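Long-range contact in actibind (Aspergillus niger, PDB 3D3Z), which cleaves RNA as a T2-family ribonuclease, probably with little base specificity and a preference for adenylic acid: residues S25-D37 / S47-D59. Residues are numbered along the deposited sequence; the frame is centred on the assembly and turned at random.
Sequences SPGGSLLQTQFWD and SWTIHGLWPDNCD. With D3Z (1-(5-deoxy-beta-L-xylofuranosyl)pyrimidine-2,4(1H,3H)-dione), chain E.
Thr-33 faces both His-51 and Gly-52, a classic beta bulge in the antiparallel pairing of strands 29-35 and 49-56. Backbone bonds define the ladder: Thr-33 O accepts from His-51 N at 3.0 Å and only weakly from Gly-52 N, while the Ser-29/Asp-56, Leu-31/Trp-54 and Phe-35/Thr-49 pairs each close two bonds. Gly-52 O is gripped from opposite faces of its plane, by Thr-33 N and by Gln-32 NE2 (3.1 Å, N-H...O 140°); the bend of Gln-32 at chi2 (-69°) brings its amide back over the strand. Gln-34 NE2 donates to Gln-32 OE1 (2.8 Å), and the Gln-34 amide is itself held by Ser-152 and by Leu-150 O.

The ring contacts of Thr-33, Phe-35 and Trp-54 line one face of the two strands, and Trp-36 and Trp-48 meet just past the last bridge. Phe-35 and His-51 form an offset stack, centroids 4.1 Å apart and planes at 21°, with Phe-35 CZ over the imidazole centre. Thr-33 CG2 sits 3.5 Å from the centroid of the six-membered ring of Trp-54, almost on its normal, and Trp-36 CB approaches Trp-48 likewise. Trp-54 NE1 is hydrogen-bonded to Glu-111 OE1, of a predicted active-site residue.

Water 2, in the imidazole plane at its edge, links His-51 ND1 (2.8 Å) to Gln-34 O. Phe-35 stacks on one face of His-51 and the edge of Trp-54 lies against the other, which probably restricts ring rotation; predicted catalytic His-51, at the bulge, lines with Phe-35 the pocket holding the nucleoside analogue.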
loop_
_atom_site.group_PDB
_atom_site.type_symbol
_atom_site.label_atom_id
_atom_site.label_comp_id
_atom_site.label_asym_id
_atom_site.label_seq_id
_atom_site.Cartn_x
_atom_site.Cartn_y
_atom_site.Cartn_z
ATOM N N SER A 25 3.744 8.636 14.141
ATOM C CA SER A 25 3.166 8.257 15.410
ATOM C C SER A 25 1.869 8.986 15.574
ATOM O O SER A 25 1.782 10.203 15.295
ATOM C CB SER A 25 4.115 8.609 16.560
ATOM O OG SER A 25 3.625 8.186 17.819
ATOM N N PRO A 26 0.825 8.276 16.056
ATOM C CA PRO A 26 0.810 6.874 16.526
ATOM C C PRO A 26 0.834 5.839 15.383
ATOM O O PRO A 26 1.123 4.672 15.604
ATOM C CB PRO A 26 -0.482 6.787 17.360
ATOM C CG PRO A 26 -1.383 7.820 16.816
ATOM C CD PRO A 26 -0.494 8.921 16.161
ATOM N N GLY A 27 0.581 6.299 14.165
ATOM C CA GLY A 27 0.635 5.446 12.977
ATOM C C GLY A 27 2.030 5.145 12.481
ATOM O O GLY A 27 2.405 5.557 11.402
ATOM N N GLY A 28 2.779 4.369 13.258
ATOM C CA GLY A 28 4.159 4.043 12.955
ATOM C C GLY A 28 4.374 2.781 12.164
ATOM O O GLY A 28 5.495 2.513 11.721
ATOM N N SER A 29 3.313 1.986 11.993
ATOM C CA SER A 29 3.349 0.814 11.128
ATOM C C SER A 29 2.623 1.163 9.829
ATOM O O SER A 29 1.409 1.414 9.827
ATOM C CB SER A 29 2.720 -0.438 11.799
ATOM O OG SER A 29 2.748 -1.502 10.878
ATOM N N LEU A 30 3.381 1.215 8.745
ATOM C CA LEU A 30 2.851 1.618 7.448
ATOM C C LEU A 30 2.691 0.375 6.588
ATOM O O LEU A 30 3.649 -0.294 6.313
ATOM C CB LEU A 30 3.787 2.619 6.736
ATOM C CG LEU A 30 3.705 4.099 7.113
ATOM C CD1 LEU A 30 2.438 4.698 6.505
ATOM C CD2 LEU A 30 3.720 4.337 8.534
ATOM N N LEU A 31 1.468 0.136 6.128
ATOM C CA LEU A 31 1.115 -1.050 5.351
ATOM C C LEU A 31 0.915 -0.689 3.902
ATOM O O LEU A 31 0.001 0.045 3.585
ATOM C CB LEU A 31 -0.169 -1.705 5.902
ATOM C CG LEU A 31 -0.127 -2.409 7.259
ATOM C CD1 LEU A 31 0.311 -1.520 8.481
ATOM C CD2 LEU A 31 -1.505 -2.982 7.489
ATOM N N GLN A 32 1.769 -1.222 3.042
ATOM C CA GLN A 32 1.541 -1.161 1.603
ATOM C C GLN A 32 0.728 -2.405 1.233
ATOM O O GLN A 32 1.193 -3.531 1.315
ATOM C CB GLN A 32 2.824 -1.083 0.795
ATOM C CG GLN A 32 2.653 -0.463 -0.622
ATOM C CD GLN A 32 1.863 -1.324 -1.608
ATOM O OE1 GLN A 32 2.350 -2.351 -2.110
ATOM N NE2 GLN A 32 0.667 -0.825 -2.012
ATOM N N THR A 33 -0.516 -2.164 0.823
ATOM C CA THR A 33 -1.478 -3.266 0.608
ATOM C C THR A 33 -1.755 -3.447 -0.887
ATOM O O THR A 33 -1.736 -2.478 -1.659
ATOM C CB THR A 33 -2.772 -3.029 1.378
ATOM O OG1 THR A 33 -3.383 -1.821 0.919
ATOM C CG2 THR A 33 -2.450 -2.897 2.838
ATOM N N GLN A 34 -1.971 -4.700 -1.291
ATOM C CA GLN A 34 -2.180 -5.055 -2.673
ATOM C C GLN A 34 -3.360 -6.021 -2.904
ATOM O O GLN A 34 -3.759 -6.755 -2.013
ATOM C CB GLN A 34 -0.892 -5.692 -3.204
ATOM C CG GLN A 34 0.325 -4.824 -3.092
ATOM C CD GLN A 34 1.571 -5.475 -3.654
ATOM O OE1 GLN A 34 1.490 -6.509 -4.356
ATOM N NE2 GLN A 34 2.715 -4.814 -3.459
ATOM N N PHE A 35 -3.892 -6.035 -4.123
ATOM C CA PHE A 35 -4.947 -6.949 -4.521
ATOM C C PHE A 35 -4.530 -7.869 -5.653
ATOM O O PHE A 35 -3.778 -7.457 -6.493
ATOM C CB PHE A 35 -6.073 -6.143 -5.152
ATOM C CG PHE A 35 -6.970 -5.500 -4.176
ATOM C CD1 PHE A 35 -7.467 -6.216 -3.114
ATOM C CD2 PHE A 35 -7.392 -4.187 -4.356
ATOM C CE1 PHE A 35 -8.341 -5.642 -2.252
ATOM C CE2 PHE A 35 -8.270 -3.619 -3.473
ATOM C CZ PHE A 35 -8.738 -4.344 -2.429
ATOM N N TRP A 36 -5.089 -9.077 -5.653
ATOM C CA TRP A 36 -5.150 -9.958 -6.819
ATOM C C TRP A 36 -6.648 -10.087 -7.236
ATOM O O TRP A 36 -7.429 -10.860 -6.634
ATOM C CB TRP A 36 -4.487 -11.329 -6.482
ATOM C CG TRP A 36 -4.469 -12.239 -7.646
ATOM C CD1 TRP A 36 -5.278 -13.355 -7.872
ATOM C CD2 TRP A 36 -3.617 -12.126 -8.778
ATOM N NE1 TRP A 36 -4.972 -13.905 -9.092
ATOM C CE2 TRP A 36 -3.937 -13.200 -9.652
ATOM C CE3 TRP A 36 -2.587 -11.243 -9.133
ATOM C CZ2 TRP A 36 -3.294 -13.378 -10.862
ATOM C CZ3 TRP A 36 -1.938 -11.434 -10.350
ATOM C CH2 TRP A 36 -2.289 -12.496 -11.192
ATOM N N ASP A 37 -7.077 -9.280 -8.210
ATOM C CA ASP A 37 -8.457 -9.213 -8.631
ATOM C C ASP A 37 -8.610 -10.124 -9.848
ATOM O O ASP A 37 -8.075 -9.836 -10.915
ATOM C CB ASP A 37 -8.870 -7.768 -8.992
ATOM C CG ASP A 37 -8.970 -6.824 -7.782
ATOM O OD1 ASP A 37 -9.074 -7.281 -6.619
ATOM O OD2 ASP A 37 -8.953 -5.571 -8.009
ATOM N N SER A 47 0.500 -9.065 -12.904
ATOM C CA SER A 47 0.827 -8.170 -11.824
ATOM C C SER A 47 -0.331 -8.071 -10.879
ATOM O O SER A 47 -1.477 -8.055 -11.279
ATOM C CB SER A 47 1.184 -6.749 -12.337
ATOM O OG SER A 47 1.530 -5.886 -11.246
ATOM N N TRP A 48 0.010 -7.954 -9.621
ATOM C CA TRP A 48 -0.918 -7.528 -8.604
ATOM C C TRP A 48 -1.116 -6.026 -8.813
ATOM O O TRP A 48 -0.385 -5.390 -9.601
ATOM C CB TRP A 48 -0.351 -7.828 -7.225
ATOM C CG TRP A 48 -0.330 -9.319 -6.869
ATOM C CD1 TRP A 48 0.298 -10.330 -7.538
ATOM C CD2 TRP A 48 -0.976 -9.919 -5.741
ATOM N NE1 TRP A 48 0.055 -11.548 -6.893
ATOM C CE2 TRP A 48 -0.716 -11.316 -5.785
ATOM C CE3 TRP A 48 -1.774 -9.419 -4.716
ATOM C CZ2 TRP A 48 -1.235 -12.201 -4.841
ATOM C CZ3 TRP A 48 -2.294 -10.313 -3.766
ATOM C CH2 TRP A 48 -2.021 -11.673 -3.838
ATOM N N THR A 49 -2.114 -5.491 -8.115
ATOM C CA THR A 49 -2.472 -4.062 -8.131
ATOM C C THR A 49 -2.474 -3.471 -6.712
ATOM O O THR A 49 -2.426 -4.183 -5.711
ATOM C CB THR A 49 -3.825 -3.871 -8.777
ATOM O OG1 THR A 49 -4.795 -4.715 -8.166
ATOM C CG2 THR A 49 -3.741 -4.232 -10.259
ATOM N N ILE A 50 -2.534 -2.140 -6.640
ATOM C CA ILE A 50 -2.519 -1.380 -5.420
ATOM C C ILE A 50 -3.898 -1.356 -4.788
ATOM O O ILE A 50 -4.915 -1.148 -5.441
ATOM C CB ILE A 50 -2.083 0.154 -5.626
ATOM C CG1 ILE A 50 -0.663 0.243 -6.256
ATOM C CG2 ILE A 50 -2.204 0.938 -4.300
ATOM C CD1 ILE A 50 -0.264 1.619 -6.903
ATOM N N HIS A 51 -3.912 -1.585 -3.498
ATOM C CA HIS A 51 -5.050 -1.288 -2.656
ATOM C C HIS A 51 -4.819 0.084 -1.978
ATOM O O HIS A 51 -5.632 0.973 -2.077
ATOM C CB HIS A 51 -5.253 -2.412 -1.626
ATOM C CG HIS A 51 -6.527 -2.309 -0.824
ATOM N ND1 HIS A 51 -6.933 -3.322 0.024
ATOM C CD2 HIS A 51 -7.489 -1.354 -0.756
ATOM C CE1 HIS A 51 -8.084 -2.981 0.590
ATOM N NE2 HIS A 51 -8.454 -1.801 0.113
ATOM N N GLY A 52 -3.719 0.211 -1.271
ATOM C CA GLY A 52 -3.356 1.458 -0.572
ATOM C C GLY A 52 -2.070 1.472 0.229
ATOM O O GLY A 52 -1.181 0.649 0.037
ATOM N N LEU A 53 -2.006 2.458 1.119
ATOM C CA LEU A 53 -0.968 2.646 2.107
ATOM C C LEU A 53 -1.658 3.106 3.388
ATOM O O LEU A 53 -2.327 4.120 3.382
ATOM C CB LEU A 53 0.062 3.683 1.610
ATOM C CG LEU A 53 1.221 3.991 2.592
ATOM C CD1 LEU A 53 2.168 2.756 2.816
ATOM C CD2 LEU A 53 2.015 5.229 2.056
ATOM N N TRP A 54 -1.532 2.325 4.457
ATOM C CA TRP A 54 -2.304 2.502 5.664
ATOM C C TRP A 54 -1.398 2.657 6.852
ATOM O O TRP A 54 -0.503 1.807 7.065
ATOM C CB TRP A 54 -3.212 1.275 5.958
ATOM C CG TRP A 54 -4.067 0.799 4.845
ATOM C CD1 TRP A 54 -4.505 1.514 3.745
ATOM C CD2 TRP A 54 -4.648 -0.488 4.736
ATOM N NE1 TRP A 54 -5.266 0.700 2.921
ATOM C CE2 TRP A 54 -5.399 -0.524 3.526
ATOM C CE3 TRP A 54 -4.589 -1.636 5.521
ATOM C CZ2 TRP A 54 -6.076 -1.678 3.085
ATOM C CZ3 TRP A 54 -5.286 -2.791 5.085
ATOM C CH2 TRP A 54 -6.009 -2.797 3.873
ATOM N N PRO A 55 -1.611 3.714 7.641
ATOM C CA PRO A 55 -0.979 3.848 8.965
ATOM C C PRO A 55 -1.692 3.032 10.080
ATOM O O PRO A 55 -2.836 3.301 10.429
ATOM C CB PRO A 55 -1.067 5.358 9.243
ATOM C CG PRO A 55 -2.304 5.818 8.460
ATOM C CD PRO A 55 -2.466 4.880 7.309
ATOM N N ASP A 56 -1.028 2.018 10.600
ATOM C CA ASP A 56 -1.540 1.305 11.728
ATOM C C ASP A 56 -0.767 1.806 12.923
ATOM O O ASP A 56 0.453 2.121 12.844
ATOM C CB ASP A 56 -1.250 -0.198 11.628
ATOM C CG ASP A 56 -2.302 -1.003 10.823
ATOM O OD1 ASP A 56 -3.123 -0.421 10.057
ATOM O OD2 ASP A 56 -2.243 -2.259 11.003
ATOM N N ASN A 57 -1.463 1.814 14.052
ATOM C CA ASN A 57 -0.834 1.870 15.330
ATOM C C ASN A 57 0.103 0.704 15.512
ATOM O O ASN A 57 0.034 -0.325 14.793
ATOM C CB ASN A 57 -1.884 1.899 16.408
ATOM C CG ASN A 57 -2.750 3.077 16.294
ATOM O OD1 ASN A 57 -2.283 4.182 15.945
ATOM N ND2 ASN A 57 -4.025 2.898 16.582
ATOM N N CYS A 58 1.030 0.866 16.443
ATOM C CA CYS A 58 2.068 -0.133 16.608
ATOM C C CYS A 58 1.518 -1.472 17.152
ATOM O O CYS A 58 2.128 -2.493 16.955
ATOM C CB CYS A 58 3.194 0.403 17.474
ATOM S SG CYS A 58 3.990 1.904 16.697
ATOM N N ASP A 59 0.359 -1.430 17.791
ATOM C CA ASP A 59 -0.310 -2.634 18.312
ATOM C C ASP A 59 -1.256 -3.290 17.296
ATOM O O ASP A 59 -1.992 -4.237 17.644
ATOM C CB ASP A 59 -1.062 -2.311 19.607
ATOM C CG ASP A 59 -2.173 -1.356 19.411
ATOM O OD1 ASP A 59 -2.386 -0.906 18.254
ATOM O OD2 ASP A 59 -2.860 -1.039 20.427
HETATM N N1 D3Z E . -12.454 -2.345 -3.639
HETATM C C2 D3Z E . -12.531 -1.375 -4.657
HETATM N N3 D3Z E . -11.752 -1.485 -5.728
HETATM C C4 D3Z E . -10.882 -2.486 -5.868
HETATM C C5 D3Z E . -10.800 -3.432 -4.880
HETATM C C6 D3Z E . -11.604 -3.354 -3.751
HETATM O O2 D3Z E . -13.322 -0.411 -4.580
HETATM O O4 D3Z E . -10.150 -2.608 -6.871
HETATM C "C1'" D3Z E . -13.276 -2.246 -2.460
HETATM C "C2'" D3Z E . -13.611 -0.776 -2.318
HETATM O "O2'" D3Z E . -15.013 -0.567 -2.568
HETATM C "C3'" D3Z E . -13.135 -0.372 -0.934
HETATM C "C4'" D3Z E . -12.563 -1.618 -0.283
HETATM O "O3'" D3Z E . -12.118 0.613 -1.022
HETATM O "O4'" D3Z E . -12.530 -2.643 -1.295
HETATM C "C5'" D3Z E . -11.182 -1.310 0.286
HETATM O O HOH W 1 1.026 3.343 17.988
HETATM O O HOH W 2 -5.229 -5.489 0.244
HETATM O O HOH W 3 -5.334 -7.101 -9.308
#